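Local coordinates for putative curved DNA-binding protein (Chaetomium thermophilum var. thermophilum DSM 1495, PDB 4IPA) that probably acts in ribosome biogenesis as an Arx1 protein with a methionine-aminopeptidase-like fold, and may bind DNA, at residues Leu273-Asn278 against Thr301-Leu306; Gln123-Gly128 against Phe220-Ile225. One frame throughout, in Å; residues are numbered along the deposited sequence.

From the N terminus, the turn at 123-128, between strands 115-124 and 127-136, is the first piece. After 91 intervening residues, 41 of them helical and 14 in strands, the loop 220-225 that leaves strand 210-220 comes back to it and closes interaction 2. Only then does interaction 1 open: strand 273-276 is followed by helix 286-299, and the chain returns through 301-306, closing a shorter loop of 22 residues. The two contacts are therefore in series, with centres about 13 Å apart. They also touch, since Thr301 OG1 probably hydrogen-bonds to Asn223 O at 2.8 Å and Phe302 packs on Gln123. Together they join a hairpin turn, the 220-225 loop and a small antiparallel sheet.

Interaction 1. Residues Leu273-Asn278 against Thr301-Leu306; sequences LHRRTN and TFPFSL
His274 and Phe304 form the hydrogen-bonded pair of a short antiparallel bridge, which places strand 304-305 at the edge of a small sheet beside the central strand 273-276. His274 N donates to Phe304 O at 2.9 Å, and Phe304 N returns a bond to His274 O at 2.8 Å; both are nearly straight at hydrogen, 165° and 161°. Pro303, which has no N-H to give, adds a CA-H...O contact from its CA to the same His274 O, at 3.2 Å. Leu273 and Ser305 make the adjoining non-hydrogen-bonded pair. At the next step a water takes the place of a direct bond: water 1 accepts from Arg276 N and donates to Phe302 O.

On the face carrying His274 and Phe304, the phenyl ring leans back over the partner strand. Its CG lies between the backbone N and the carbonyl carbon (chi1 64°), which brings CZ to 3.8 Å from His274 CB and CE1 to 3.7 Å from Arg275 CA. Leu306 covers the imidazole off-centre in a CH-pi contact, its CD2 4.3 Å from the His274 ring centroid, while His274 NE2 hydrogen-bonds to Ala271 O.

The arginines use their chains here and their heads largely on other partners. Arg275 runs extended past Thr301, its CD 3.6 Å from Thr301 O, to a salt bridge with Glu226. Arg276, bent at chi3, lays NH1 3.6 Å from Thr301 CG2 and is held by Gly300 O and Tyr292.

Strand 328-330 flanks the other edge of 273-276, and Phe304 meets Phe299 and Phe328. Helix 286-299 lies in the chain between the two paired strands, so this is an antiparallel edge pairing, closed through a helical excursion, in a three-stranded sheet.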
ATOM      1  N   LEU A 273      11.137  -8.939  -1.332  1.00 15.71           N
ATOM      2  CA  LEU A 273      10.109  -8.613  -0.348  1.00 13.13           C
ATOM      3  C   LEU A 273       9.460  -9.879   0.212  1.00 13.98           C
ATOM      4  O   LEU A 273       8.968 -10.708  -0.538  1.00 16.41           O
ATOM      5  CB  LEU A 273       9.054  -7.705  -0.980  1.00 15.50           C
ATOM      6  CG  LEU A 273       7.955  -7.168  -0.063  1.00 16.86           C
ATOM      7  CD1 LEU A 273       8.565  -6.175   0.924  1.00 14.59           C
ATOM      8  CD2 LEU A 273       6.869  -6.500  -0.889  1.00 17.72           C
ATOM      9  N   HIS A 274       9.471 -10.029   1.534  1.00 15.34           N
ATOM     10  CA  HIS A 274       8.964 -11.239   2.186  1.00 16.37           C
ATOM     11  C   HIS A 274       8.350 -10.889   3.547  1.00 15.53           C
ATOM     12  O   HIS A 274       8.475  -9.769   4.023  1.00 15.78           O
ATOM     13  CB  HIS A 274      10.099 -12.255   2.451  1.00 16.93           C
ATOM     14  CG  HIS A 274      10.887 -12.646   1.236  1.00 17.14           C
ATOM     15  ND1 HIS A 274      10.889 -13.934   0.736  1.00 15.59           N
ATOM     16  CD2 HIS A 274      11.736 -11.934   0.458  1.00 12.18           C
ATOM     17  CE1 HIS A 274      11.688 -13.990  -0.317  1.00 14.72           C
ATOM     18  NE2 HIS A 274      12.205 -12.793  -0.514  1.00 16.89           N
ATOM     19  N   ARG A 275       7.700 -11.861   4.177  1.00 16.89           N
ATOM     20  CA  ARG A 275       7.298 -11.727   5.575  1.00 18.67           C
ATOM     21  C   ARG A 275       7.172 -13.099   6.229  1.00 18.70           C
ATOM     22  O   ARG A 275       6.843 -14.083   5.570  1.00 16.00           O
ATOM     23  CB  ARG A 275       5.987 -10.937   5.713  1.00 16.54           C
ATOM     24  CG  ARG A 275       4.727 -11.749   5.512  1.00 19.31           C
ATOM     25  CD  ARG A 275       3.503 -10.913   5.867  1.00 20.72           C
ATOM     26  NE  ARG A 275       2.266 -11.652   5.653  1.00 28.00           N
ATOM     27  CZ  ARG A 275       1.694 -12.439   6.565  1.00 30.97           C
ATOM     28  NH1 ARG A 275       2.242 -12.597   7.763  1.00 27.66           N
ATOM     29  NH2 ARG A 275       0.571 -13.078   6.274  1.00 28.14           N
ATOM     30  N   ARG A 276       7.447 -13.153   7.528  1.00 20.97           N
ATOM     31  CA  ARG A 276       7.253 -14.378   8.300  1.00 22.04           C
ATOM     32  C   ARG A 276       5.783 -14.717   8.396  1.00 21.00           C
ATOM     33  O   ARG A 276       4.975 -13.825   8.614  1.00 25.34           O
ATOM     34  CB  ARG A 276       7.782 -14.194   9.717  1.00 26.48           C
ATOM     35  CG  ARG A 276       9.015 -14.994  10.028  1.00 30.90           C
ATOM     36  CD  ARG A 276       9.489 -14.728  11.450  1.00 26.17           C
ATOM     37  NE  ARG A 276       8.779 -15.573  12.393  1.00 33.33           N
ATOM     38  CZ  ARG A 276       7.894 -15.136  13.278  1.00 36.01           C
ATOM     39  NH1 ARG A 276       7.614 -13.840  13.367  1.00 27.29           N
ATOM     40  NH2 ARG A 276       7.299 -16.004  14.083  1.00 35.45           N
ATOM     41  N   THR A 277       5.437 -15.995   8.224  1.00 24.88           N
ATOM     42  CA  THR A 277       4.079 -16.481   8.498  1.00 26.75           C
ATOM     43  C   THR A 277       4.042 -17.219   9.832  1.00 31.17           C
ATOM     44  O   THR A 277       5.072 -17.397  10.485  1.00 28.82           O
ATOM     45  CB  THR A 277       3.578 -17.474   7.433  1.00 27.52           C
ATOM     46  OG1 THR A 277       4.339 -18.686   7.510  1.00 29.14           O
ATOM     47  CG2 THR A 277       3.683 -16.886   6.026  1.00 27.07           C
ATOM     48  N   ASN A 278       2.860 -17.680  10.221  1.00 37.22           N
ATOM     49  CA  ASN A 278       2.729 -18.428  11.473  1.00 40.59           C
ATOM     50  C   ASN A 278       2.841 -19.958  11.332  1.00 35.56           C
ATOM     51  O   ASN A 278       2.668 -20.685  12.310  1.00 40.10           O
ATOM     52  CB  ASN A 278       1.458 -18.020  12.241  1.00 39.32           C
ATOM     53  CG  ASN A 278       1.593 -16.652  12.918  1.00 44.77           C
ATOM     54  OD1 ASN A 278       0.788 -15.746  12.684  1.00 50.97           O
ATOM     55  ND2 ASN A 278       2.613 -16.499  13.755  1.00 41.26           N
ATOM     56  N   THR A 301       6.225 -10.406  12.273  1.00 19.94           N
ATOM     57  CA  THR A 301       5.445 -10.908  11.155  1.00 21.22           C
ATOM     58  C   THR A 301       5.234  -9.829  10.086  1.00 20.83           C
ATOM     59  O   THR A 301       4.371  -9.962   9.211  1.00 21.01           O
ATOM     60  CB  THR A 301       4.095 -11.417  11.650  1.00 25.32           C
ATOM     61  OG1 THR A 301       3.472 -10.379  12.410  1.00 27.03           O
ATOM     62  CG2 THR A 301       4.293 -12.633  12.566  1.00 24.62           C
ATOM     63  N   PHE A 302       6.032  -8.766  10.152  1.00 17.13           N
ATOM     64  CA  PHE A 302       5.885  -7.664   9.212  1.00 15.31           C
ATOM     65  C   PHE A 302       6.757  -7.811   7.952  1.00 18.16           C
ATOM     66  O   PHE A 302       7.836  -8.419   7.984  1.00 15.35           O
ATOM     67  CB  PHE A 302       6.110  -6.323   9.911  1.00 16.22           C
ATOM     68  CG  PHE A 302       5.008  -5.954  10.891  1.00 19.66           C
ATOM     69  CD1 PHE A 302       3.793  -5.439  10.430  1.00 15.28           C
ATOM     70  CD2 PHE A 302       5.190  -6.116  12.268  1.00 14.58           C
ATOM     71  CE1 PHE A 302       2.765  -5.099  11.321  1.00 16.42           C
ATOM     72  CE2 PHE A 302       4.179  -5.773  13.177  1.00 18.02           C
ATOM     73  CZ  PHE A 302       2.954  -5.258  12.704  1.00 18.81           C
ATOM     74  N   PRO A 303       6.283  -7.264   6.824  1.00 18.50           N
ATOM     75  CA  PRO A 303       7.077  -7.378   5.594  1.00 14.61           C
ATOM     76  C   PRO A 303       8.453  -6.773   5.762  1.00 15.90           C
ATOM     77  O   PRO A 303       8.631  -5.814   6.518  1.00 16.83           O
ATOM     78  CB  PRO A 303       6.250  -6.601   4.567  1.00 15.21           C
ATOM     79  CG  PRO A 303       4.811  -6.731   5.081  1.00 11.71           C
ATOM     80  CD  PRO A 303       4.964  -6.653   6.584  1.00 18.17           C
ATOM     81  N   PHE A 304       9.433  -7.367   5.085  1.00 17.14           N
ATOM     82  CA  PHE A 304      10.803  -6.875   5.116  1.00 17.05           C
ATOM     83  C   PHE A 304      11.468  -7.148   3.773  1.00 17.17           C
ATOM     84  O   PHE A 304      10.982  -7.963   2.972  1.00 15.21           O
ATOM     85  CB  PHE A 304      11.588  -7.543   6.247  1.00 16.88           C
ATOM     86  CG  PHE A 304      11.748  -9.012   6.068  1.00 15.77           C
ATOM     87  CD1 PHE A 304      10.759  -9.892   6.486  1.00 14.34           C
ATOM     88  CD2 PHE A 304      12.886  -9.517   5.477  1.00 15.23           C
ATOM     89  CE1 PHE A 304      10.904 -11.247   6.302  1.00 16.49           C
ATOM     90  CE2 PHE A 304      13.042 -10.886   5.298  1.00 15.64           C
ATOM     91  CZ  PHE A 304      12.047 -11.748   5.699  1.00 15.61           C
ATOM     92  N   SER A 305      12.561  -6.438   3.514  1.00 13.39           N
ATOM     93  CA  SER A 305      13.350  -6.672   2.317  1.00 17.63           C
ATOM     94  C   SER A 305      14.574  -7.498   2.681  1.00 17.20           C
ATOM     95  O   SER A 305      15.186  -7.262   3.712  1.00 19.64           O
ATOM     96  CB  SER A 305      13.797  -5.338   1.708  1.00 18.09           C
ATOM     97  OG  SER A 305      14.672  -5.559   0.615  1.00 16.72           O
ATOM     98  N   LEU A 306      14.945  -8.456   1.840  1.00 20.13           N
ATOM     99  CA  LEU A 306      16.210  -9.172   2.037  1.00 18.34           C
ATOM    100  C   LEU A 306      17.421  -8.236   2.156  1.00 17.55           C
ATOM    101  O   LEU A 306      18.393  -8.558   2.826  1.00 20.00           O
ATOM    102  CB  LEU A 306      16.456 -10.158   0.902  1.00 16.11           C
ATOM    103  CG  LEU A 306      15.512 -11.346   0.708  1.00 17.35           C
ATOM    104  CD1 LEU A 306      16.064 -12.233  -0.420  1.00 16.52           C
ATOM    105  CD2 LEU A 306      15.335 -12.148   1.976  1.00 16.16           C
TER
HETATM  106  O   HOH W   1       8.158 -10.921   9.027  1.00 19.02           O

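Interaction 2. Residues Gln123-Gly128 against Phe220-Ile225; sequences QIDGYG and FDKNEI
Gly126 O accepts the backbone N-H of Asn223 at 2.6 Å, a short bond lying in the carbonyl plane on a lone pair. The CA of Lys222 adds a CA-H...O contact to the same oxygen at 3.3 Å. Two turns meet here: the type I' turn Ile124-Tyr127 supplies the acceptor and the type II turn Asp221-Glu224 the donor. Gly126, at positive phi (88°), brings its CA to 3.4 Å from Asn223 OD1. Its own N-H is held by Gln123 OE1 at 2.7 Å, bonded from above the amide carbonyl plane, which steadies the turn from within.

The aliphatic chain of Lys222 passes obliquely by the Tyr127 ring and its hydroxyl. With CG anti to the backbone N (chi1 -158°) and an extended chain beyond, its CB stands 3.5 Å from Tyr127 CE1 and its CG 3.5 Å from Tyr127 CZ. The ammonium stays 4.2 Å from Asp125 OD1, too far for a salt bridge; water 2 spans that gap by donating to OD1 and accepting from NZ, and Asp125 OD2 pairs with Lys28. Deeper in, water 3 links Gly128 N to Asp221 O, and Gly128 O sits at the rim of the Phe220 ring, 3.3 Å from CD2. Ile225 CG2 covers one face of that ring over its centre.

The contact thus fastens the 115-124/127-136 hairpin to the loop leaving strand 210-220, with helix 23-46 against Ile124 and Tyr127, and strand 273-276 meeting Glu224 and Ile225 through Arg275.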
ATOM      1  N   GLN A 123       5.576   0.710  12.596  1.00 19.70           N
ATOM      2  CA  GLN A 123       4.914  -0.298  13.391  1.00 21.89           C
ATOM      3  C   GLN A 123       5.204   0.004  14.876  1.00 22.14           C
ATOM      4  O   GLN A 123       6.369   0.054  15.277  1.00 21.23           O
ATOM      5  CB  GLN A 123       5.548  -1.621  12.959  1.00 21.21           C
ATOM      6  CG  GLN A 123       5.039  -2.822  13.557  1.00 17.65           C
ATOM      7  CD  GLN A 123       5.627  -3.079  14.912  1.00 22.05           C
ATOM      8  OE1 GLN A 123       4.985  -2.794  15.918  1.00 20.20           O
ATOM      9  NE2 GLN A 123       6.847  -3.648  14.957  1.00 18.19           N
ATOM     10  N   ILE A 124       4.162   0.237  15.676  1.00 23.48           N
ATOM     11  CA  ILE A 124       4.325   0.366  17.139  1.00 23.60           C
ATOM     12  C   ILE A 124       3.475  -0.635  17.924  1.00 21.80           C
ATOM     13  O   ILE A 124       2.250  -0.610  17.844  1.00 24.87           O
ATOM     14  CB  ILE A 124       4.009   1.788  17.687  1.00 22.73           C
ATOM     15  CG1 ILE A 124       5.096   2.781  17.298  1.00 23.49           C
ATOM     16  CG2 ILE A 124       3.940   1.756  19.222  1.00 22.65           C
ATOM     17  CD1 ILE A 124       4.777   3.534  16.076  1.00 33.10           C
ATOM     18  N   ASP A 125       4.142  -1.484  18.700  1.00 23.34           N
ATOM     19  CA  ASP A 125       3.509  -2.514  19.521  1.00 21.51           C
ATOM     20  C   ASP A 125       2.582  -3.400  18.708  1.00 22.85           C
ATOM     21  O   ASP A 125       1.527  -3.816  19.186  1.00 22.10           O
ATOM     22  CB  ASP A 125       2.770  -1.909  20.718  1.00 23.79           C
ATOM     23  CG  ASP A 125       2.316  -2.972  21.730  1.00 27.47           C
ATOM     24  OD1 ASP A 125       3.034  -3.975  21.924  1.00 27.57           O
ATOM     25  OD2 ASP A 125       1.240  -2.801  22.343  1.00 28.05           O
ATOM     26  N   GLY A 126       2.985  -3.677  17.470  1.00 22.22           N
ATOM     27  CA  GLY A 126       2.263  -4.585  16.602  1.00 17.38           C
ATOM     28  C   GLY A 126       1.175  -3.904  15.803  1.00 17.77           C
ATOM     29  O   GLY A 126       0.442  -4.560  15.076  1.00 14.51           O
ATOM     30  N   TYR A 127       1.065  -2.586  15.936  1.00 18.07           N
ATOM     31  CA  TYR A 127       0.077  -1.831  15.167  1.00 16.65           C
ATOM     32  C   TYR A 127       0.767  -1.023  14.067  1.00 20.03           C
ATOM     33  O   TYR A 127       1.451  -0.023  14.330  1.00 17.56           O
ATOM     34  CB  TYR A 127      -0.792  -0.951  16.087  1.00 18.96           C
ATOM     35  CG  TYR A 127      -1.466  -1.776  17.179  1.00 19.32           C
ATOM     36  CD1 TYR A 127      -2.489  -2.665  16.868  1.00 16.73           C
ATOM     37  CD2 TYR A 127      -1.043  -1.704  18.501  1.00 18.52           C
ATOM     38  CE1 TYR A 127      -3.097  -3.438  17.844  1.00 19.91           C
ATOM     39  CE2 TYR A 127      -1.646  -2.483  19.498  1.00 18.66           C
ATOM     40  CZ  TYR A 127      -2.669  -3.343  19.159  1.00 22.56           C
ATOM     41  OH  TYR A 127      -3.269  -4.125  20.123  1.00 26.07           O
ATOM     42  N   GLY A 128       0.589  -1.476  12.830  1.00 15.48           N
ATOM     43  CA  GLY A 128       1.299  -0.899  11.706  1.00 18.46           C
ATOM     44  C   GLY A 128       0.462  -0.030  10.787  1.00 20.35           C
ATOM     45  O   GLY A 128      -0.750  -0.245  10.629  1.00 15.63           O
ATOM     46  N   PHE A 220      -6.155  -4.857   9.099  1.00 14.71           N
ATOM     47  CA  PHE A 220      -4.969  -4.935   9.952  1.00 19.07           C
ATOM     48  C   PHE A 220      -5.406  -5.336  11.367  1.00 20.85           C
ATOM     49  O   PHE A 220      -6.556  -5.113  11.767  1.00 18.74           O
ATOM     50  CB  PHE A 220      -4.221  -3.594  10.044  1.00 14.67           C
ATOM     51  CG  PHE A 220      -3.533  -3.158   8.767  1.00 16.37           C
ATOM     52  CD1 PHE A 220      -3.623  -3.911   7.603  1.00 14.84           C
ATOM     53  CD2 PHE A 220      -2.783  -1.987   8.747  1.00 14.77           C
ATOM     54  CE1 PHE A 220      -2.985  -3.502   6.429  1.00 14.28           C
ATOM     55  CE2 PHE A 220      -2.136  -1.571   7.579  1.00 17.15           C
ATOM     56  CZ  PHE A 220      -2.239  -2.334   6.413  1.00 14.22           C
ATOM     57  N   ASP A 221      -4.485  -5.918  12.119  1.00 19.35           N
ATOM     58  CA  ASP A 221      -4.680  -6.113  13.544  1.00 21.52           C
ATOM     59  C   ASP A 221      -3.310  -6.199  14.205  1.00 23.04           C
ATOM     60  O   ASP A 221      -2.283  -6.022  13.540  1.00 21.99           O
ATOM     61  CB  ASP A 221      -5.505  -7.361  13.829  1.00 23.68           C
ATOM     62  CG  ASP A 221      -6.216  -7.294  15.180  1.00 29.24           C
ATOM     63  OD1 ASP A 221      -5.935  -6.365  15.972  1.00 29.12           O
ATOM     64  OD2 ASP A 221      -7.051  -8.177  15.459  1.00 35.66           O
ATOM     65  N   LYS A 222      -3.286  -6.440  15.510  1.00 18.04           N
ATOM     66  CA  LYS A 222      -2.024  -6.489  16.224  1.00 20.40           C
ATOM     67  C   LYS A 222      -1.121  -7.511  15.543  1.00 19.93           C
ATOM     68  O   LYS A 222      -1.529  -8.647  15.336  1.00 17.14           O
ATOM     69  CB  LYS A 222      -2.224  -6.847  17.703  1.00 20.44           C
ATOM     70  CG  LYS A 222      -1.059  -6.396  18.559  1.00 25.30           C
ATOM     71  CD  LYS A 222      -1.099  -6.947  19.976  1.00 22.30           C
ATOM     72  CE  LYS A 222       0.078  -6.400  20.771  1.00 25.61           C
ATOM     73  NZ  LYS A 222       0.458  -7.286  21.911  1.00 35.84           N
ATOM     74  N   ASN A 223       0.089  -7.089  15.178  1.00 19.31           N
ATOM     75  CA  ASN A 223       1.031  -7.947  14.478  1.00 19.93           C
ATOM     76  C   ASN A 223       0.464  -8.527  13.192  1.00 22.61           C
ATOM     77  O   ASN A 223       0.851  -9.620  12.789  1.00 24.01           O
ATOM     78  CB  ASN A 223       1.464  -9.104  15.384  1.00 19.13           C
ATOM     79  CG  ASN A 223       2.289  -8.643  16.554  1.00 22.77           C
ATOM     80  OD1 ASN A 223       3.242  -7.862  16.398  1.00 23.10           O
ATOM     81  ND2 ASN A 223       1.929  -9.111  17.746  1.00 25.86           N
ATOM     82  N   GLU A 224      -0.459  -7.827  12.542  1.00 19.70           N
ATOM     83  CA  GLU A 224      -1.016  -8.374  11.302  1.00 22.11           C
ATOM     84  C   GLU A 224      -1.346  -7.308  10.258  1.00 21.62           C
ATOM     85  O   GLU A 224      -2.153  -6.398  10.505  1.00 18.86           O
ATOM     86  CB  GLU A 224      -2.257  -9.232  11.605  1.00 24.90           C
ATOM     87  CG  GLU A 224      -2.888  -9.885  10.379  1.00 26.90           C
ATOM     88  CD  GLU A 224      -1.998 -10.945   9.752  1.00 35.07           C
ATOM     89  OE1 GLU A 224      -2.173 -12.140  10.107  1.00 37.24           O
ATOM     90  OE2 GLU A 224      -1.124 -10.590   8.913  1.00 26.50           O
ATOM     91  N   ILE A 225      -0.733  -7.422   9.084  1.00 20.68           N
ATOM     92  CA  ILE A 225      -1.100  -6.534   7.978  1.00 18.18           C
ATOM     93  C   ILE A 225      -1.818  -7.268   6.848  1.00 16.40           C
ATOM     94  O   ILE A 225      -2.084  -6.697   5.802  1.00 16.39           O
ATOM     95  CB  ILE A 225       0.091  -5.673   7.471  1.00 15.96           C
ATOM     96  CG1 ILE A 225       1.352  -6.522   7.268  1.00 19.42           C
ATOM     97  CG2 ILE A 225       0.374  -4.538   8.463  1.00 16.60           C
ATOM     98  CD1 ILE A 225       1.191  -7.666   6.245  1.00 17.44           C
TER
HETATM   99  O   HOH W   2       2.187  -6.183  23.697  1.00 32.02           O
HETATM  100  O   HOH W   3      -1.109  -3.743  12.292  1.00 22.08           O